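Local coordinates for protein transketolase (Campylobacter jejuni, PDB 3L84) that belongs to the transketolase family of thiamine diphosphate-binding enzymes and pairs two copies of a three-domain chain in its assembly, at residues G357-T371 against F401-F414. Numbering follows the deposited sequence.
Sequences GFLGGSADLGPSNKT and FARYGIFLPFSATF
Strands 358-362 and 408-414 are parallel neighbours in the six-stranded sheet of the pyrimidine binding domain, an alpha/beta domain of the thiamine diphosphate-binding family. Their axes pass 4.7 Å apart. Backbone hydrogen bonds alternate across them, from Leu-408 N to Gly-357 O (2.9 Å) on to Ala-363 N and Ala-412 O; the one from Ala-412 N to Gly-361 O is weak. Strand 384-386 pairs with 358-362 and strand 436-440 with 408-414, so both are interior.

Phe-410 lies flat on the glycines of the partner strand. Its CG sits between its own backbone N and carbonyl carbon (chi1 70°), which turns the ring across the strand pair. Gly-360 CA stands over the ring centre, 3.7 Å from the centroid, in a CH-pi contact. Gly-360 takes backbone angles suited to glycine. On the same sheet face, the Phe-358 ring meets it obliquely, CE2 to Phe-410 CD2 at 3.6 Å, with the planes at 32°. Thr-371 approaches from the other end and puts CG2 against Ala-412 CB. Helix 340-354 packs on Phe-358 and Thr-371. Leu-359 points to the opposite face, where CD1 touches Phe-401 and CD2 touches Phe-407.

Past strand 358-362, the turn and helix 366-369 lie against the end of 408-414. Ser-362 OG accepts from Leu-365 N (3.0 Å), an ST motif. Asn-369 sets its amide beside Thr-413, ND2 lying 3.3 Å from Thr-413 CA, while its OD1 is hydrogen-bonded to Thr-440 OG1. The Asp-364 carboxylate is hydrogen-bonded to Ser-185 OG and the backbone N of Ile-186 and Glu-187, all of the second subunit. One water joins Ala-363 O to Thr-413 OG1. At the far end, Leu-365 CD1 sits over the centre of the Phe-414 ring, 3.5 Å from its centroid and 10° off the ring normal.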
loop_
_atom_site.group_PDB
_atom_site.type_symbol
_atom_site.label_atom_id
_atom_site.label_comp_id
_atom_site.label_asym_id
_atom_site.label_seq_id
_atom_site.Cartn_x
_atom_site.Cartn_y
_atom_site.Cartn_z
ATOM N N GLY A 357 27.129 3.460 -10.479
ATOM C CA GLY A 357 26.156 2.630 -9.825
ATOM C C GLY A 357 24.782 3.249 -9.601
ATOM O O GLY A 357 23.925 2.597 -8.999
ATOM N N PHE A 358 24.564 4.487 -10.055
ATOM C CA PHE A 358 23.277 5.161 -9.923
ATOM C C PHE A 358 22.351 4.757 -11.056
ATOM O O PHE A 358 22.682 4.926 -12.214
ATOM C CB PHE A 358 23.503 6.664 -9.901
ATOM C CG PHE A 358 22.288 7.459 -9.550
ATOM C CD1 PHE A 358 22.011 7.818 -8.226
ATOM C CD2 PHE A 358 21.409 7.879 -10.541
ATOM C CE1 PHE A 358 20.893 8.567 -7.912
ATOM C CE2 PHE A 358 20.284 8.653 -10.211
ATOM C CZ PHE A 358 20.035 8.973 -8.901
ATOM N N LEU A 359 21.171 4.244 -10.737
ATOM C CA LEU A 359 20.240 3.763 -11.750
ATOM C C LEU A 359 18.862 3.676 -11.107
ATOM O O LEU A 359 18.701 3.891 -9.915
ATOM C CB LEU A 359 20.674 2.410 -12.337
ATOM C CG LEU A 359 20.345 1.123 -11.546
ATOM C CD1 LEU A 359 20.876 -0.122 -12.332
ATOM C CD2 LEU A 359 20.843 1.087 -10.124
ATOM N N GLY A 360 17.858 3.392 -11.918
ATOM C CA GLY A 360 16.510 3.269 -11.376
ATOM C C GLY A 360 15.494 3.367 -12.458
ATOM O O GLY A 360 15.782 3.200 -13.655
ATOM N N GLY A 361 14.276 3.676 -12.057
ATOM C CA GLY A 361 13.213 3.784 -13.028
ATOM C C GLY A 361 11.900 4.114 -12.401
ATOM O O GLY A 361 11.830 4.467 -11.205
ATOM N N SER A 362 10.867 4.015 -13.222
ATOM C CA SER A 362 9.503 4.383 -12.862
ATOM C C SER A 362 8.592 3.185 -13.059
ATOM O O SER A 362 8.865 2.253 -13.834
ATOM C CB SER A 362 9.068 5.530 -13.800
ATOM O OG SER A 362 7.701 5.899 -13.581
ATOM N N ALA A 363 7.459 3.232 -12.365
ATOM C CA ALA A 363 6.400 2.251 -12.539
ATOM C C ALA A 363 5.483 2.654 -13.685
ATOM O O ALA A 363 4.365 3.141 -13.497
ATOM C CB ALA A 363 5.608 2.051 -11.206
ATOM N N ASP A 364 6.007 2.543 -14.897
ATOM C CA ASP A 364 5.340 2.887 -16.141
ATOM C C ASP A 364 4.932 4.343 -16.239
ATOM O O ASP A 364 3.894 4.643 -16.822
ATOM C CB ASP A 364 4.105 2.031 -16.429
ATOM C CG ASP A 364 3.652 2.104 -17.905
ATOM O OD1 ASP A 364 4.523 1.998 -18.788
ATOM O OD2 ASP A 364 2.434 2.275 -18.162
ATOM N N LEU A 365 5.650 5.253 -15.620
ATOM C CA LEU A 365 5.315 6.689 -15.716
ATOM C C LEU A 365 6.532 7.522 -16.086
ATOM O O LEU A 365 6.523 8.735 -15.857
ATOM C CB LEU A 365 4.697 7.191 -14.417
ATOM C CG LEU A 365 3.316 6.698 -14.099
ATOM C CD1 LEU A 365 2.906 7.139 -12.680
ATOM C CD2 LEU A 365 2.312 7.224 -15.127
ATOM N N GLY A 366 7.556 6.925 -16.686
ATOM C CA GLY A 366 8.763 7.678 -17.020
ATOM C C GLY A 366 8.522 9.032 -17.692
ATOM O O GLY A 366 9.137 10.030 -17.296
ATOM N N PRO A 367 7.672 9.082 -18.725
ATOM C CA PRO A 367 7.497 10.342 -19.429
ATOM C C PRO A 367 6.890 11.426 -18.554
ATOM O O PRO A 367 7.149 12.603 -18.777
ATOM C CB PRO A 367 6.523 9.957 -20.575
ATOM C CG PRO A 367 6.817 8.523 -20.818
ATOM C CD PRO A 367 7.033 7.957 -19.450
ATOM N N SER A 368 6.042 11.048 -17.610
ATOM C CA SER A 368 5.392 11.996 -16.683
ATOM C C SER A 368 6.252 12.306 -15.471
ATOM O O SER A 368 6.219 13.429 -14.987
ATOM C CB SER A 368 4.068 11.437 -16.194
ATOM O OG SER A 368 3.165 11.244 -17.261
ATOM N N ASN A 369 6.995 11.331 -14.955
ATOM C CA ASN A 369 7.871 11.548 -13.795
ATOM C C ASN A 369 9.187 12.223 -14.193
ATOM O O ASN A 369 9.930 12.643 -13.312
ATOM C CB ASN A 369 8.211 10.246 -13.086
ATOM C CG ASN A 369 7.029 9.512 -12.461
ATOM O OD1 ASN A 369 5.978 10.124 -12.098
ATOM N ND2 ASN A 369 7.192 8.254 -12.287
ATOM N N LYS A 370 9.484 12.270 -15.493
ATOM C CA LYS A 370 10.715 12.838 -16.055
ATOM C C LYS A 370 11.970 12.129 -15.591
ATOM O O LYS A 370 13.035 12.750 -15.355
ATOM C CB LYS A 370 10.799 14.339 -15.789
ATOM C CG LYS A 370 9.602 15.126 -16.297
ATOM C CD LYS A 370 9.400 14.987 -17.786
ATOM C CE LYS A 370 8.183 15.776 -18.292
ATOM N NZ LYS A 370 8.635 17.088 -18.819
ATOM N N THR A 371 11.913 10.799 -15.536
ATOM C CA THR A 371 12.999 9.999 -15.018
ATOM C C THR A 371 13.875 9.343 -16.076
ATOM O O THR A 371 14.860 8.697 -15.726
ATOM C CB THR A 371 12.421 8.881 -14.088
ATOM O OG1 THR A 371 11.320 8.218 -14.753
ATOM C CG2 THR A 371 11.910 9.514 -12.816
ATOM N N PHE A 401 18.445 -3.739 -4.491
ATOM C CA PHE A 401 19.524 -3.055 -5.199
ATOM C C PHE A 401 20.363 -2.272 -4.210
ATOM O O PHE A 401 21.592 -2.236 -4.317
ATOM C CB PHE A 401 19.023 -2.103 -6.303
ATOM C CG PHE A 401 18.818 -2.730 -7.663
ATOM C CD1 PHE A 401 17.677 -3.420 -7.986
ATOM C CD2 PHE A 401 19.821 -2.612 -8.625
ATOM C CE1 PHE A 401 17.515 -3.979 -9.245
ATOM C CE2 PHE A 401 19.661 -3.169 -9.895
ATOM C CZ PHE A 401 18.509 -3.835 -10.206
ATOM N N ALA A 402 19.736 -1.567 -3.282
ATOM C CA ALA A 402 20.460 -0.766 -2.304
ATOM C C ALA A 402 21.307 -1.597 -1.335
ATOM O O ALA A 402 22.302 -1.096 -0.801
ATOM C CB ALA A 402 19.457 0.117 -1.529
ATOM N N ARG A 403 20.908 -2.845 -1.101
ATOM C CA ARG A 403 21.650 -3.759 -0.251
ATOM C C ARG A 403 22.676 -4.560 -1.009
ATOM O O ARG A 403 23.537 -5.178 -0.359
ATOM C CB ARG A 403 20.691 -4.718 0.492
ATOM C CG ARG A 403 19.892 -4.048 1.593
ATOM C CD ARG A 403 20.749 -3.758 2.796
ATOM N NE ARG A 403 21.214 -4.984 3.453
ATOM C CZ ARG A 403 22.262 -5.104 4.259
ATOM N NH1 ARG A 403 23.075 -4.084 4.508
ATOM N NH2 ARG A 403 22.500 -6.284 4.814
ATOM N N TYR A 404 22.662 -4.567 -2.340
ATOM C CA TYR A 404 23.527 -5.497 -3.071
ATOM C C TYR A 404 25.005 -5.243 -2.836
ATOM O O TYR A 404 25.773 -6.190 -2.664
ATOM C CB TYR A 404 23.185 -5.455 -4.579
ATOM C CG TYR A 404 23.896 -6.510 -5.369
ATOM C CD1 TYR A 404 23.409 -7.790 -5.435
ATOM C CD2 TYR A 404 25.103 -6.253 -5.992
ATOM C CE1 TYR A 404 24.063 -8.766 -6.081
ATOM C CE2 TYR A 404 25.774 -7.216 -6.666
ATOM C CZ TYR A 404 25.256 -8.503 -6.725
ATOM O OH TYR A 404 25.958 -9.495 -7.387
ATOM N N GLY A 405 25.428 -3.990 -2.896
ATOM C CA GLY A 405 26.770 -3.588 -2.515
ATOM C C GLY A 405 27.351 -2.468 -3.360
ATOM O O GLY A 405 28.324 -1.855 -2.938
ATOM N N ILE A 406 26.837 -2.245 -4.559
ATOM C CA ILE A 406 27.436 -1.323 -5.522
ATOM C C ILE A 406 26.442 -0.337 -6.180
ATOM O O ILE A 406 26.884 0.456 -7.056
ATOM C CB ILE A 406 28.195 -2.091 -6.626
ATOM C CG1 ILE A 406 27.264 -3.072 -7.358
ATOM C CG2 ILE A 406 29.445 -2.767 -6.047
ATOM C CD1 ILE A 406 27.840 -3.613 -8.695
ATOM N N PHE A 407 25.188 -0.328 -5.762
ATOM C CA PHE A 407 24.150 0.451 -6.449
ATOM C C PHE A 407 23.505 1.510 -5.577
ATOM O O PHE A 407 23.405 1.370 -4.350
ATOM C CB PHE A 407 23.051 -0.451 -7.005
ATOM C CG PHE A 407 23.526 -1.455 -8.015
ATOM C CD1 PHE A 407 24.059 -1.042 -9.215
ATOM C CD2 PHE A 407 23.500 -2.799 -7.734
ATOM C CE1 PHE A 407 24.505 -1.962 -10.148
ATOM C CE2 PHE A 407 23.949 -3.740 -8.659
ATOM C CZ PHE A 407 24.476 -3.280 -9.870
ATOM N N LEU A 408 23.086 2.576 -6.251
ATOM C CA LEU A 408 22.358 3.724 -5.689
ATOM C C LEU A 408 21.051 3.833 -6.488
ATOM O O LEU A 408 21.058 4.475 -7.562
ATOM C CB LEU A 408 23.201 4.981 -5.842
ATOM C CG LEU A 408 24.461 4.988 -4.989
ATOM C CD1 LEU A 408 25.473 5.984 -5.530
ATOM C CD2 LEU A 408 24.133 5.274 -3.556
ATOM N N PRO A 409 19.980 3.198 -6.019
ATOM C CA PRO A 409 18.770 3.111 -6.828
ATOM C C PRO A 409 17.751 4.194 -6.526
ATOM O O PRO A 409 17.657 4.705 -5.404
ATOM C CB PRO A 409 18.197 1.765 -6.435
ATOM C CG PRO A 409 18.512 1.697 -4.972
ATOM C CD PRO A 409 19.889 2.317 -4.849
ATOM N N PHE A 410 16.942 4.504 -7.539
ATOM C CA PHE A 410 15.752 5.334 -7.340
ATOM C C PHE A 410 14.518 4.666 -7.898
ATOM O O PHE A 410 14.548 3.962 -8.896
ATOM C CB PHE A 410 15.907 6.779 -7.924
ATOM C CG PHE A 410 15.936 6.862 -9.429
ATOM C CD1 PHE A 410 14.744 6.917 -10.167
ATOM C CD2 PHE A 410 17.135 6.838 -10.103
ATOM C CE1 PHE A 410 14.792 6.988 -11.560
ATOM C CE2 PHE A 410 17.177 6.910 -11.491
ATOM C CZ PHE A 410 16.000 6.986 -12.206
ATOM N N SER A 411 13.404 4.861 -7.172
ATOM C CA SER A 411 12.053 4.390 -7.510
ATOM C C SER A 411 11.179 5.586 -7.775
ATOM O O SER A 411 11.184 6.515 -6.961
ATOM C CB SER A 411 11.431 3.620 -6.330
ATOM O OG SER A 411 12.210 2.477 -5.991
ATOM N N ALA A 412 10.401 5.595 -8.857
ATOM C CA ALA A 412 9.586 6.745 -9.224
ATOM C C ALA A 412 8.161 6.376 -9.517
ATOM O O ALA A 412 7.881 5.381 -10.195
ATOM C CB ALA A 412 10.215 7.502 -10.418
ATOM N N THR A 413 7.248 7.230 -9.063
ATOM C CA THR A 413 5.839 7.173 -9.437
ATOM C C THR A 413 5.185 8.507 -9.080
ATOM O O THR A 413 5.854 9.440 -8.581
ATOM C CB THR A 413 5.110 5.969 -8.759
ATOM O OG1 THR A 413 3.758 5.891 -9.237
ATOM C CG2 THR A 413 5.112 6.052 -7.220
ATOM N N PHE A 414 3.909 8.635 -9.356
ATOM C CA PHE A 414 3.174 9.789 -8.855
ATOM C C PHE A 414 3.073 9.707 -7.349
ATOM O O PHE A 414 2.931 8.612 -6.750
ATOM C CB PHE A 414 1.728 9.792 -9.382
ATOM C CG PHE A 414 1.560 10.052 -10.874
ATOM C CD1 PHE A 414 2.430 10.840 -11.590
ATOM C CD2 PHE A 414 0.455 9.510 -11.552
ATOM C CE1 PHE A 414 2.238 11.077 -12.950
ATOM C CE2 PHE A 414 0.276 9.772 -12.911
ATOM C CZ PHE A 414 1.148 10.558 -13.583
HETATM O O HOH W 1 2.985 4.193 -11.269
#